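Local coordinates for protein beta-N-acetylhexosaminidase (Thermotoga neapolitana, PDB 5BZA) that probably hydrolyses terminal non-reducing N-acetyl-D-hexosamine residues from N-acetyl-beta-D-hexosaminides, as a thermostable glycoside hydrolase of family 3, at residues 160-165 with 189-194; 174-179 with 249-254; 208-213 with 220-225. One frame throughout, in Å; residues are numbered along the deposited sequence.

Contact 1: 160-165 with 189-194; sequences KHFPGH and EDLLPF. With CD (cadmium ion), chain N.
Phe194 reaches across from the start of helix 192-198 to the backbone of Lys160, His161 and Phe162, where strand 156-162 of the family 3 barrel ends in the sequence Lys-His-Phe-Pro-Gly-His. Two cis peptide bonds, before His161 and before Pro163, kink the chain here. The Phe194 side chain leaves its backbone with CB directed toward the strand end, and CG sits anti to its own carbonyl carbon (chi1 -68°). From there CD2 lies at the edge of the Phe162 ring, CE2 comes 3.8 Å from Phe162 CB, and CZ stops 3.6 Å from Phe162 N. CE1, on the other flank, approaches Pro163 O. The two phenyl rings form a T-shaped pair, the edge of Phe162 directed at the face of Phe194, with planes at 80° and centroids 5.9 Å apart. Leu191 adds a methyl: its CD2 touches Phe162 CE1 at 3.5 Å and also packs on Pro163 CB, which itself lies over the centre of one face of the Phe162 ring. No direct hydrogen bond crosses this contact. A water links the segments instead, giving a 2.6 Å bond to Asp190 OD2 and a weak one to Gly164 O, which also pairs with Tyr213 OH. Because Gly164 has no side chain, Asp190 CB can settle against the turn, 3.4 Å from Pro163 O. On the metal side, Asp117 OD2 is hydrogen-bonded to His161 ND1, the cadmium site is shared with Asp245, and His161 NE2 lies 2.7 Å from the cadmium ion.

Contact 2: 174-179 with 249-254; sequences YLLPTV and MKAISE
Close to the cadmium site of Asp171 and His173, the loop that follows strand 156-162 runs past the short helix 250-253, and Leu176 meets Ala251 with their CA atoms 3.9 Å apart. Ala251 CB is the centre of the contact. It packs 3.3 Å from Leu175 O and 3.6 Å from Leu176 CA, with Pro177 CD a little farther off. Leu176 sends its CG anti to the backbone N (chi1 178°), which lays CD1 alongside the helix, 4.0 Å from Ala251 CB and close to Ala251 O as well. Both segments belong to loops that follow parallel strands of the TIM-type barrel, 156-162 for the first and 241-243 for the second. Between 174-179 and 249-254 there is packing and no hydrogen bond; the backbone of Ala251 bonds instead to that of Ser172, two residues before Tyr174. The helix itself is a single tight turn: Met249 is its N-cap residue, and Met249 O accepts from both Ile252 N and Ser253 N, which arrive from opposite faces of the carbonyl plane. At the exposed rim, Lys250 lays its aliphatic part against the loop, CD coming within 3.8 Å of Tyr174 O. The chain then bends at its last torsion (chi4 -48°), turning NZ away from the loop and into a salt bridge with Glu254 OE2, 2.8 Å long, whose hydrogen-bond geometry is weak.

Contact 3: 208-213 with 220-225; sequences TAHVKY and PATLSK
Thr208 holds its OG1 between the backbone N and the carbonyl carbon (chi1 64°), while Thr222 turns its own OG1 anti to the carbonyl carbon (chi1 -58°), and the two hydroxyls meet at 2.7 Å. The threonine side chains cross at about a right angle. His210, the centre of an inverse gamma turn in the loop leaving strand 205-208 of the TIM-type barrel, has its CB pointing away, yet its ring swings back to bring ND1 within 2.6 Å of Thr222 OG1, at the ring edge. Thr222 OG1 is thus gripped by two hydrogen bonds, with Thr208 OG1 and His210 ND1. His210 NE2 bonds to Ala246 O, so both ring nitrogens are held and the rotation of the ring is fixed. Backbone bonds tie the rest: Ala221 N gives a good bond to Val211 O at 2.8 Å (156° at the hydrogen), and Thr222 N a weak one to Ala209 O. Ala221 CB touches Ala209 O at 3.2 Å and also Tyr213 CE1. Together these bonds fold back the connection from strand 205-208 to helix 225-235. Ser224 caps that helix, Leu227 packs on Ala221, Phe265 of helix 258-268 lies against Thr222, and the backbone of Thr208 pairs with Leu243 of strand 241-243.

Overall arrangement
All three contacts lie on one side of the chain's centre, in the N-terminal barrel domain, where loops leave the neighbouring strands 156-162, 205-208 and 241-243 of the eight-stranded parallel sheet. Along the chain, contact 1 closes before contact 3 opens, contact 3 falls between the two segments of contact 2, and contacts 1 and 2 interleave. The centre of contact 3 is about 12 Å from that of contact 1 and about 10 Å from that of contact 2, and it touches both; contacts 1 and 2 have centres about 18 Å apart without touching. Residues 208-213 are therefore the shared middle piece, linking loops that carry metal-binding His161 and flank Asp171, His173 and Asp245.

Contact 1: 160-165 with 189-194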
ATOM      1  N   LYS B 160      10.207  21.245  -6.284  1.00 11.18           N
ATOM      2  CA  LYS B 160       9.590  22.361  -5.572  1.00 12.68           C
ATOM      3  C   LYS B 160      10.496  22.778  -4.408  1.00 12.11           C
ATOM      4  O   LYS B 160      11.317  21.975  -3.961  1.00  9.11           O
ATOM      5  CB  LYS B 160       8.184  21.953  -5.070  1.00 10.89           C
ATOM      6  CG  LYS B 160       8.206  20.831  -4.038  1.00  8.64           C
ATOM      7  CD  LYS B 160       6.798  20.309  -3.762  1.00 11.66           C
ATOM      8  CE  LYS B 160       6.824  19.165  -2.767  1.00 10.58           C
ATOM      9  NZ  LYS B 160       5.469  18.656  -2.484  1.00 10.35           N
ATOM     10  N   HIS B 161      10.386  24.028  -3.932  1.00 11.52           N
ATOM     11  CA  HIS B 161       9.578  25.072  -4.548  1.00 12.79           C
ATOM     12  C   HIS B 161      10.477  26.177  -5.105  1.00 12.85           C
ATOM     13  O   HIS B 161      11.130  26.902  -4.345  1.00 11.27           O
ATOM     14  CB  HIS B 161       8.585  25.694  -3.541  1.00 14.14           C
ATOM     15  CG  HIS B 161       7.959  24.719  -2.581  1.00 16.64           C
ATOM     16  ND1 HIS B 161       8.650  24.133  -1.539  1.00 14.72           N
ATOM     17  CD2 HIS B 161       6.686  24.266  -2.493  1.00 13.19           C
ATOM     18  CE1 HIS B 161       7.835  23.350  -0.860  1.00 13.50           C
ATOM     19  NE2 HIS B 161       6.649  23.399  -1.427  1.00 12.88           N
ATOM     20  N   PHE B 162      10.465  26.340  -6.424  1.00 12.38           N
ATOM     21  CA  PHE B 162      11.345  27.284  -7.093  1.00 13.67           C
ATOM     22  C   PHE B 162      11.059  28.742  -6.658  1.00 11.43           C
ATOM     23  O   PHE B 162       9.906  29.180  -6.724  1.00 12.02           O
ATOM     24  CB  PHE B 162      11.168  27.140  -8.614  1.00 14.10           C
ATOM     25  CG  PHE B 162      11.870  28.205  -9.400  1.00 12.50           C
ATOM     26  CD1 PHE B 162      13.202  28.053  -9.753  1.00 12.87           C
ATOM     27  CD2 PHE B 162      11.221  29.377  -9.729  1.00 13.17           C
ATOM     28  CE1 PHE B 162      13.857  29.044 -10.440  1.00 15.16           C
ATOM     29  CE2 PHE B 162      11.891  30.396 -10.402  1.00 14.62           C
ATOM     30  CZ  PHE B 162      13.193  30.219 -10.762  1.00 15.10           C
ATOM     31  N   PRO B 163      12.107  29.531  -6.330  1.00 10.41           N
ATOM     32  CA  PRO B 163      13.538  29.220  -6.427  1.00 12.98           C
ATOM     33  C   PRO B 163      14.142  28.701  -5.106  1.00 14.52           C
ATOM     34  O   PRO B 163      15.354  28.621  -4.974  1.00 15.95           O
ATOM     35  CB  PRO B 163      14.155  30.578  -6.806  1.00 11.26           C
ATOM     36  CG  PRO B 163      13.281  31.583  -6.018  1.00 11.76           C
ATOM     37  CD  PRO B 163      11.875  30.982  -6.085  1.00 10.85           C
ATOM     38  N   GLY B 164      13.316  28.395  -4.125  1.00 12.87           N
ATOM     39  CA  GLY B 164      13.841  27.856  -2.889  1.00 13.32           C
ATOM     40  C   GLY B 164      13.151  28.494  -1.717  1.00 13.95           C
ATOM     41  O   GLY B 164      13.211  29.727  -1.556  1.00 12.99           O
ATOM     42  N   HIS B 165      12.587  27.635  -0.855  1.00 14.50           N
ATOM     43  CA  HIS B 165      11.653  28.025   0.201  1.00 10.58           C
ATOM     44  C   HIS B 165      12.322  27.895   1.583  1.00 11.27           C
ATOM     45  O   HIS B 165      11.714  28.192   2.618  1.00 15.42           O
ATOM     46  CB  HIS B 165      10.392  27.118   0.120  1.00 15.67           C
ATOM     47  CG  HIS B 165       9.166  27.653   0.811  1.00 15.74           C
ATOM     48  ND1 HIS B 165       9.149  28.034   2.141  1.00 16.88           N
ATOM     49  CD2 HIS B 165       7.897  27.821   0.361  1.00 14.31           C
ATOM     50  CE1 HIS B 165       7.929  28.440   2.468  1.00 19.60           C
ATOM     51  NE2 HIS B 165       7.150  28.329   1.403  1.00 16.64           N
ATOM     52  N   GLU B 189      23.205  28.769  -3.979  1.00 14.53           N
ATOM     53  CA  GLU B 189      22.748  27.817  -2.983  1.00 15.05           C
ATOM     54  C   GLU B 189      21.422  27.227  -3.343  1.00 15.63           C
ATOM     55  O   GLU B 189      21.375  26.108  -3.866  1.00 11.56           O
ATOM     56  CB  GLU B 189      22.669  28.481  -1.635  1.00 15.62           C
ATOM     57  CG  GLU B 189      23.985  29.094  -1.324  1.00 18.19           C
ATOM     58  CD  GLU B 189      23.981  29.802  -0.026  1.00 23.23           C
ATOM     59  OE1 GLU B 189      22.912  29.867   0.641  1.00 21.93           O
ATOM     60  OE2 GLU B 189      25.049  30.358   0.282  1.00 27.86           O
ATOM     61  N   ASP B 190      20.367  27.996  -3.058  1.00 16.30           N
ATOM     62  CA  ASP B 190      19.010  27.509  -3.150  1.00 13.96           C
ATOM     63  C   ASP B 190      18.733  26.983  -4.542  1.00 15.39           C
ATOM     64  O   ASP B 190      17.972  25.989  -4.701  1.00 13.55           O
ATOM     65  CB  ASP B 190      17.994  28.577  -2.769  1.00 10.45           C
ATOM     66  CG  ASP B 190      18.249  29.164  -1.380  1.00 14.01           C
ATOM     67  OD1 ASP B 190      19.271  29.895  -1.208  1.00 14.32           O
ATOM     68  OD2 ASP B 190      17.424  28.923  -0.447  1.00 13.37           O
ATOM     69  N   LEU B 191      19.341  27.627  -5.545  1.00 12.36           N
ATOM     70  CA  LEU B 191      19.075  27.237  -6.930  1.00 12.36           C
ATOM     71  C   LEU B 191      19.939  26.099  -7.454  1.00 11.92           C
ATOM     72  O   LEU B 191      19.614  25.549  -8.498  1.00  8.78           O
ATOM     73  CB  LEU B 191      19.222  28.448  -7.866  1.00 14.87           C
ATOM     74  CG  LEU B 191      18.017  29.400  -7.945  1.00 11.74           C
ATOM     75  CD1 LEU B 191      18.382  30.705  -8.703  1.00 12.46           C
ATOM     76  CD2 LEU B 191      16.813  28.687  -8.571  1.00 10.31           C
ATOM     77  N   LEU B 192      21.018  25.764  -6.740  1.00 10.76           N
ATOM     78  CA  LEU B 192      21.982  24.766  -7.210  1.00 13.64           C
ATOM     79  C   LEU B 192      21.312  23.382  -7.496  1.00 13.73           C
ATOM     80  O   LEU B 192      21.567  22.770  -8.554  1.00 14.17           O
ATOM     81  CB  LEU B 192      23.123  24.605  -6.189  1.00 10.41           C
ATOM     82  CG  LEU B 192      24.182  23.557  -6.550  1.00 12.60           C
ATOM     83  CD1 LEU B 192      25.011  23.995  -7.762  1.00 15.46           C
ATOM     84  CD2 LEU B 192      25.085  23.145  -5.376  1.00 12.92           C
ATOM     85  N   PRO B 193      20.444  22.900  -6.579  1.00 10.26           N
ATOM     86  CA  PRO B 193      19.810  21.610  -6.870  1.00 11.90           C
ATOM     87  C   PRO B 193      18.840  21.704  -8.059  1.00 12.18           C
ATOM     88  O   PRO B 193      18.763  20.748  -8.869  1.00 12.38           O
ATOM     89  CB  PRO B 193      19.077  21.268  -5.554  1.00 10.40           C
ATOM     90  CG  PRO B 193      19.019  22.513  -4.786  1.00 11.95           C
ATOM     91  CD  PRO B 193      20.141  23.362  -5.205  1.00 11.34           C
ATOM     92  N   PHE B 194      18.121  22.828  -8.186  1.00 12.08           N
ATOM     93  CA  PHE B 194      17.297  23.055  -9.390  1.00  9.01           C
ATOM     94  C   PHE B 194      18.123  23.005 -10.704  1.00 13.35           C
ATOM     95  O   PHE B 194      17.698  22.401 -11.711  1.00 10.04           O
ATOM     96  CB  PHE B 194      16.515  24.361  -9.283  1.00  8.46           C
ATOM     97  CG  PHE B 194      15.433  24.350  -8.212  1.00  8.27           C
ATOM     98  CD1 PHE B 194      15.731  24.682  -6.889  1.00  9.69           C
ATOM     99  CD2 PHE B 194      14.118  24.048  -8.534  1.00  7.50           C
ATOM    100  CE1 PHE B 194      14.737  24.673  -5.902  1.00  9.52           C
ATOM    101  CE2 PHE B 194      13.119  24.044  -7.552  1.00 10.96           C
ATOM    102  CZ  PHE B 194      13.440  24.365  -6.228  1.00 11.61           C
TER
HETATM  103 CD    CD N 502       4.039  23.417  -0.668  1.00 48.17          CD
HETATM  104  O   HOH W   1      15.320  30.111   0.445  1.00 12.84           O

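Contact 2: 174-179 with 249-254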
ATOM      1  N   TYR B 174      -0.173  30.392   5.841  1.00 33.22           N
ATOM      2  CA  TYR B 174      -0.567  31.406   6.830  1.00 34.46           C
ATOM      3  C   TYR B 174      -0.331  32.872   6.353  1.00 37.55           C
ATOM      4  O   TYR B 174      -1.194  33.741   6.522  1.00 39.56           O
ATOM      5  CB  TYR B 174       0.166  31.140   8.155  1.00 33.71           C
ATOM      6  CG  TYR B 174      -0.061  29.714   8.671  1.00 42.50           C
ATOM      7  CD1 TYR B 174      -1.266  29.042   8.431  1.00 42.30           C
ATOM      8  CD2 TYR B 174       0.929  29.043   9.402  1.00 44.92           C
ATOM      9  CE1 TYR B 174      -1.475  27.739   8.886  1.00 45.16           C
ATOM     10  CE2 TYR B 174       0.723  27.734   9.868  1.00 46.86           C
ATOM     11  CZ  TYR B 174      -0.480  27.090   9.602  1.00 48.92           C
ATOM     12  OH  TYR B 174      -0.696  25.798  10.050  1.00 56.75           O
ATOM     13  N   LEU B 175       0.819  33.146   5.740  1.00 32.59           N
ATOM     14  CA  LEU B 175       1.120  34.492   5.222  1.00 30.58           C
ATOM     15  C   LEU B 175       2.111  34.382   4.065  1.00 29.99           C
ATOM     16  O   LEU B 175       2.534  33.276   3.698  1.00 28.69           O
ATOM     17  CB  LEU B 175       1.670  35.415   6.322  1.00 28.20           C
ATOM     18  CG  LEU B 175       2.730  34.766   7.222  1.00 33.05           C
ATOM     19  CD1 LEU B 175       4.106  35.014   6.670  1.00 29.92           C
ATOM     20  CD2 LEU B 175       2.647  35.320   8.644  1.00 33.55           C
ATOM     21  N   LEU B 176       2.464  35.521   3.479  1.00 26.25           N
ATOM     22  CA  LEU B 176       3.468  35.546   2.431  1.00 22.48           C
ATOM     23  C   LEU B 176       4.842  35.568   3.102  1.00 23.26           C
ATOM     24  O   LEU B 176       5.220  36.568   3.698  1.00 23.74           O
ATOM     25  CB  LEU B 176       3.256  36.769   1.521  1.00 20.75           C
ATOM     26  CG  LEU B 176       4.240  37.009   0.366  1.00 19.43           C
ATOM     27  CD1 LEU B 176       4.241  35.766  -0.517  1.00 13.85           C
ATOM     28  CD2 LEU B 176       3.883  38.295  -0.441  1.00 16.56           C
ATOM     29  N   PRO B 177       5.593  34.454   3.016  1.00 21.28           N
ATOM     30  CA  PRO B 177       6.899  34.499   3.679  1.00 18.78           C
ATOM     31  C   PRO B 177       7.873  35.347   2.880  1.00 15.56           C
ATOM     32  O   PRO B 177       7.596  35.695   1.730  1.00 13.17           O
ATOM     33  CB  PRO B 177       7.334  33.023   3.720  1.00 19.18           C
ATOM     34  CG  PRO B 177       6.070  32.224   3.399  1.00 18.67           C
ATOM     35  CD  PRO B 177       5.296  33.107   2.483  1.00 17.47           C
ATOM     36  N   THR B 178       8.998  35.668   3.501  1.00 11.91           N
ATOM     37  CA  THR B 178      10.044  36.454   2.882  1.00 13.62           C
ATOM     38  C   THR B 178      11.405  35.773   3.014  1.00 13.66           C
ATOM     39  O   THR B 178      11.756  35.282   4.093  1.00 10.02           O
ATOM     40  CB  THR B 178      10.073  37.864   3.513  1.00 17.85           C
ATOM     41  OG1 THR B 178       8.949  38.602   3.016  1.00 18.40           O
ATOM     42  CG2 THR B 178      11.359  38.603   3.169  1.00 11.98           C
ATOM     43  N   VAL B 179      12.150  35.697   1.915  1.00 11.28           N
ATOM     44  CA  VAL B 179      13.548  35.225   1.961  1.00 12.99           C
ATOM     45  C   VAL B 179      14.452  36.409   1.594  1.00 13.52           C
ATOM     46  O   VAL B 179      14.255  37.034   0.555  1.00 11.40           O
ATOM     47  CB  VAL B 179      13.785  34.031   1.015  1.00 12.44           C
ATOM     48  CG1 VAL B 179      15.241  33.835   0.694  1.00  9.42           C
ATOM     49  CG2 VAL B 179      13.169  32.749   1.618  1.00 15.27           C
ATOM     50  N   MET B 249      -3.921  29.512  -1.442  1.00 10.80           N
ATOM     51  CA  MET B 249      -3.157  29.751  -0.236  1.00 16.77           C
ATOM     52  C   MET B 249      -3.047  31.273   0.110  1.00 16.86           C
ATOM     53  O   MET B 249      -2.979  32.142  -0.764  1.00 15.80           O
ATOM     54  CB  MET B 249      -1.777  29.129  -0.344  1.00 21.47           C
ATOM     55  CG  MET B 249      -1.704  27.674   0.081  1.00 26.46           C
ATOM     56  SD  MET B 249      -0.050  26.955  -0.166  1.00 24.67           S
ATOM     57  CE  MET B 249      -0.023  26.889  -1.882  1.00 15.97           C
ATOM     58  N   LYS B 250      -3.098  31.550   1.405  1.00 18.17           N
ATOM     59  CA  LYS B 250      -3.253  32.888   1.949  1.00 20.64           C
ATOM     60  C   LYS B 250      -2.158  33.830   1.445  1.00 22.55           C
ATOM     61  O   LYS B 250      -2.422  34.994   1.153  1.00 20.80           O
ATOM     62  CB  LYS B 250      -3.222  32.798   3.476  1.00 28.75           C
ATOM     63  CG  LYS B 250      -4.582  32.763   4.137  1.00 30.47           C
ATOM     64  CD  LYS B 250      -4.488  32.190   5.561  1.00 32.36           C
ATOM     65  CE  LYS B 250      -5.862  32.060   6.184  1.00 38.60           C
ATOM     66  NZ  LYS B 250      -6.621  33.345   5.997  1.00 39.72           N
ATOM     67  N   ALA B 251      -0.936  33.302   1.322  1.00 23.36           N
ATOM     68  CA  ALA B 251       0.193  34.061   0.803  1.00 20.19           C
ATOM     69  C   ALA B 251      -0.181  34.740  -0.501  1.00 18.64           C
ATOM     70  O   ALA B 251       0.236  35.886  -0.755  1.00 20.28           O
ATOM     71  CB  ALA B 251       1.405  33.171   0.607  1.00 18.16           C
ATOM     72  N   ILE B 252      -0.987  34.061  -1.314  1.00 16.42           N
ATOM     73  CA  ILE B 252      -1.492  34.700  -2.518  1.00 18.41           C
ATOM     74  C   ILE B 252      -2.845  35.353  -2.264  1.00 20.08           C
ATOM     75  O   ILE B 252      -3.002  36.587  -2.400  1.00 16.40           O
ATOM     76  CB  ILE B 252      -1.611  33.687  -3.658  1.00 13.49           C
ATOM     77  CG1 ILE B 252      -0.237  33.050  -3.893  1.00 14.54           C
ATOM     78  CG2 ILE B 252      -2.158  34.338  -4.927  1.00 12.03           C
ATOM     79  CD1 ILE B 252       0.909  34.073  -4.222  1.00 14.26           C
ATOM     80  N   SER B 253      -3.805  34.547  -1.824  1.00 19.09           N
ATOM     81  CA  SER B 253      -5.200  35.005  -1.779  1.00 20.35           C
ATOM     82  C   SER B 253      -5.410  36.163  -0.800  1.00 18.43           C
ATOM     83  O   SER B 253      -6.374  36.895  -0.914  1.00 16.50           O
ATOM     84  CB  SER B 253      -6.127  33.858  -1.422  1.00 15.21           C
ATOM     85  OG  SER B 253      -5.669  33.280  -0.221  1.00 15.70           O
ATOM     86  N   GLU B 254      -4.596  36.286   0.227  1.00 18.50           N
ATOM     87  CA  GLU B 254      -4.789  37.467   1.063  1.00 22.46           C
ATOM     88  C   GLU B 254      -4.013  38.736   0.631  1.00 24.15           C
ATOM     89  O   GLU B 254      -4.021  39.753   1.345  1.00 23.58           O
ATOM     90  CB  GLU B 254      -4.473  37.132   2.502  1.00 25.06           C
ATOM     91  CG  GLU B 254      -5.655  36.453   3.118  1.00 28.56           C
ATOM     92  CD  GLU B 254      -5.505  36.333   4.589  1.00 42.09           C
ATOM     93  OE1 GLU B 254      -4.350  36.488   5.064  1.00 39.53           O
ATOM     94  OE2 GLU B 254      -6.537  36.096   5.266  1.00 48.76           O
TER

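Contact 3: 208-213 with 220-225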
ATOM      1  N   THR B 208       6.374  26.492  -8.342  1.00 13.15           N
ATOM      2  CA  THR B 208       6.875  27.787  -7.804  1.00 12.10           C
ATOM      3  C   THR B 208       6.584  27.941  -6.339  1.00 10.05           C
ATOM      4  O   THR B 208       5.694  27.268  -5.818  1.00 12.89           O
ATOM      5  CB  THR B 208       6.270  29.000  -8.536  1.00 10.18           C
ATOM      6  OG1 THR B 208       4.855  29.036  -8.313  1.00 12.33           O
ATOM      7  CG2 THR B 208       6.559  28.905 -10.028  1.00 11.58           C
ATOM      8  N   ALA B 209       7.383  28.754  -5.654  1.00  8.28           N
ATOM      9  CA  ALA B 209       7.110  29.072  -4.268  1.00 10.40           C
ATOM     10  C   ALA B 209       6.320  30.353  -4.126  1.00 10.75           C
ATOM     11  O   ALA B 209       6.691  31.380  -4.726  1.00 12.06           O
ATOM     12  CB  ALA B 209       8.398  29.169  -3.498  1.00 10.53           C
ATOM     13  N   HIS B 210       5.317  30.349  -3.248  1.00 12.85           N
ATOM     14  CA  HIS B 210       4.576  31.571  -2.924  1.00 13.55           C
ATOM     15  C   HIS B 210       5.394  32.328  -1.889  1.00 14.56           C
ATOM     16  O   HIS B 210       5.004  32.410  -0.720  1.00 15.74           O
ATOM     17  CB  HIS B 210       3.180  31.311  -2.337  1.00 11.97           C
ATOM     18  CG  HIS B 210       2.229  30.592  -3.252  1.00 14.53           C
ATOM     19  ND1 HIS B 210       2.260  30.698  -4.616  1.00 15.97           N
ATOM     20  CD2 HIS B 210       1.211  29.738  -2.954  1.00 15.12           C
ATOM     21  CE1 HIS B 210       1.297  29.944  -5.142  1.00 13.72           C
ATOM     22  NE2 HIS B 210       0.656  29.355  -4.149  1.00 13.59           N
ATOM     23  N   VAL B 211       6.575  32.785  -2.287  1.00 10.67           N
ATOM     24  CA  VAL B 211       7.457  33.449  -1.360  1.00 11.99           C
ATOM     25  C   VAL B 211       8.016  34.687  -2.047  1.00 12.20           C
ATOM     26  O   VAL B 211       8.346  34.649  -3.240  1.00  7.87           O
ATOM     27  CB  VAL B 211       8.617  32.526  -0.885  1.00 11.93           C
ATOM     28  CG1 VAL B 211       9.731  33.349  -0.180  1.00 10.74           C
ATOM     29  CG2 VAL B 211       8.077  31.365  -0.026  1.00 11.54           C
ATOM     30  N   LYS B 212       8.106  35.760  -1.282  1.00  9.70           N
ATOM     31  CA  LYS B 212       8.751  36.998  -1.735  1.00 13.18           C
ATOM     32  C   LYS B 212      10.258  37.027  -1.451  1.00 13.62           C
ATOM     33  O   LYS B 212      10.706  36.720  -0.329  1.00 11.49           O
ATOM     34  CB  LYS B 212       8.077  38.206  -1.083  1.00 16.13           C
ATOM     35  CG  LYS B 212       8.400  39.539  -1.716  1.00 17.46           C
ATOM     36  CD  LYS B 212       7.415  40.597  -1.232  1.00 21.15           C
ATOM     37  CE  LYS B 212       7.101  40.487   0.272  1.00 21.30           C
ATOM     38  NZ  LYS B 212       6.163  41.621   0.665  1.00 23.51           N
ATOM     39  N   TYR B 213      11.021  37.407  -2.488  1.00  9.50           N
ATOM     40  CA  TYR B 213      12.464  37.587  -2.405  1.00 14.42           C
ATOM     41  C   TYR B 213      12.861  39.103  -2.586  1.00 12.95           C
ATOM     42  O   TYR B 213      13.312  39.529  -3.646  1.00 11.92           O
ATOM     43  CB  TYR B 213      13.125  36.701  -3.460  1.00 11.22           C
ATOM     44  CG  TYR B 213      12.728  35.253  -3.283  1.00 14.31           C
ATOM     45  CD1 TYR B 213      11.519  34.772  -3.790  1.00 10.01           C
ATOM     46  CD2 TYR B 213      13.541  34.377  -2.575  1.00 11.46           C
ATOM     47  CE1 TYR B 213      11.139  33.437  -3.600  1.00 11.64           C
ATOM     48  CE2 TYR B 213      13.178  33.043  -2.399  1.00 12.99           C
ATOM     49  CZ  TYR B 213      11.978  32.586  -2.904  1.00 12.53           C
ATOM     50  OH  TYR B 213      11.618  31.269  -2.721  1.00 11.05           O
ATOM     51  N   PRO B 220       5.681  37.657  -5.165  1.00 16.60           N
ATOM     52  CA  PRO B 220       5.923  36.249  -4.832  1.00 13.00           C
ATOM     53  C   PRO B 220       6.445  35.549  -6.065  1.00 11.01           C
ATOM     54  O   PRO B 220       6.025  35.869  -7.191  1.00 10.10           O
ATOM     55  CB  PRO B 220       4.530  35.721  -4.456  1.00 13.20           C
ATOM     56  CG  PRO B 220       3.750  36.928  -4.087  1.00 13.65           C
ATOM     57  CD  PRO B 220       4.284  38.061  -4.914  1.00 15.51           C
ATOM     58  N   ALA B 221       7.360  34.621  -5.879  1.00  9.43           N
ATOM     59  CA  ALA B 221       7.939  33.965  -7.045  1.00 10.52           C
ATOM     60  C   ALA B 221       6.864  33.440  -8.031  1.00 12.09           C
ATOM     61  O   ALA B 221       7.057  33.478  -9.259  1.00 11.49           O
ATOM     62  CB  ALA B 221       8.868  32.834  -6.600  1.00  8.18           C
ATOM     63  N   THR B 222       5.745  32.941  -7.496  1.00  9.94           N
ATOM     64  CA  THR B 222       4.643  32.437  -8.325  1.00 12.15           C
ATOM     65  C   THR B 222       4.139  33.470  -9.316  1.00 12.39           C
ATOM     66  O   THR B 222       3.775  33.161 -10.441  1.00 13.36           O
ATOM     67  CB  THR B 222       3.488  31.936  -7.435  1.00 14.17           C
ATOM     68  OG1 THR B 222       3.992  30.915  -6.554  1.00 10.80           O
ATOM     69  CG2 THR B 222       2.314  31.373  -8.278  1.00  9.94           C
ATOM     70  N   LEU B 223       4.138  34.713  -8.888  1.00 13.24           N
ATOM     71  CA  LEU B 223       3.624  35.824  -9.693  1.00 17.23           C
ATOM     72  C   LEU B 223       4.710  36.743 -10.247  1.00 16.17           C
ATOM     73  O   LEU B 223       4.412  37.844 -10.687  1.00 14.28           O
ATOM     74  CB  LEU B 223       2.649  36.666  -8.859  1.00 17.61           C
ATOM     75  CG  LEU B 223       1.565  35.808  -8.210  1.00 17.21           C
ATOM     76  CD1 LEU B 223       0.621  36.696  -7.416  1.00 17.48           C
ATOM     77  CD2 LEU B 223       0.842  34.988  -9.258  1.00 19.63           C
ATOM     78  N   SER B 224       5.963  36.290 -10.203  1.00 14.91           N
ATOM     79  CA  SER B 224       7.092  37.144 -10.550  1.00 14.34           C
ATOM     80  C   SER B 224       7.672  36.839 -11.926  1.00 14.21           C
ATOM     81  O   SER B 224       8.334  35.811 -12.115  1.00 12.86           O
ATOM     82  CB  SER B 224       8.189  37.014  -9.493  1.00 12.60           C
ATOM     83  OG  SER B 224       9.414  37.553  -9.976  1.00 13.74           O
ATOM     84  N   LYS B 225       7.449  37.754 -12.866  1.00 14.30           N
ATOM     85  CA  LYS B 225       7.990  37.634 -14.220  1.00 16.35           C
ATOM     86  C   LYS B 225       9.519  37.630 -14.207  1.00 16.96           C
ATOM     87  O   LYS B 225      10.177  36.998 -15.038  1.00 15.93           O
ATOM     88  CB  LYS B 225       7.503  38.785 -15.104  1.00 17.66           C
ATOM     89  CG  LYS B 225       8.014  38.693 -16.539  1.00 18.68           C
ATOM     90  CD  LYS B 225       7.450  39.803 -17.421  1.00 26.40           C
ATOM     91  CE  LYS B 225       5.916  39.834 -17.449  1.00 24.88           C
ATOM     92  NZ  LYS B 225       5.414  40.762 -18.530  1.00 26.14           N
TER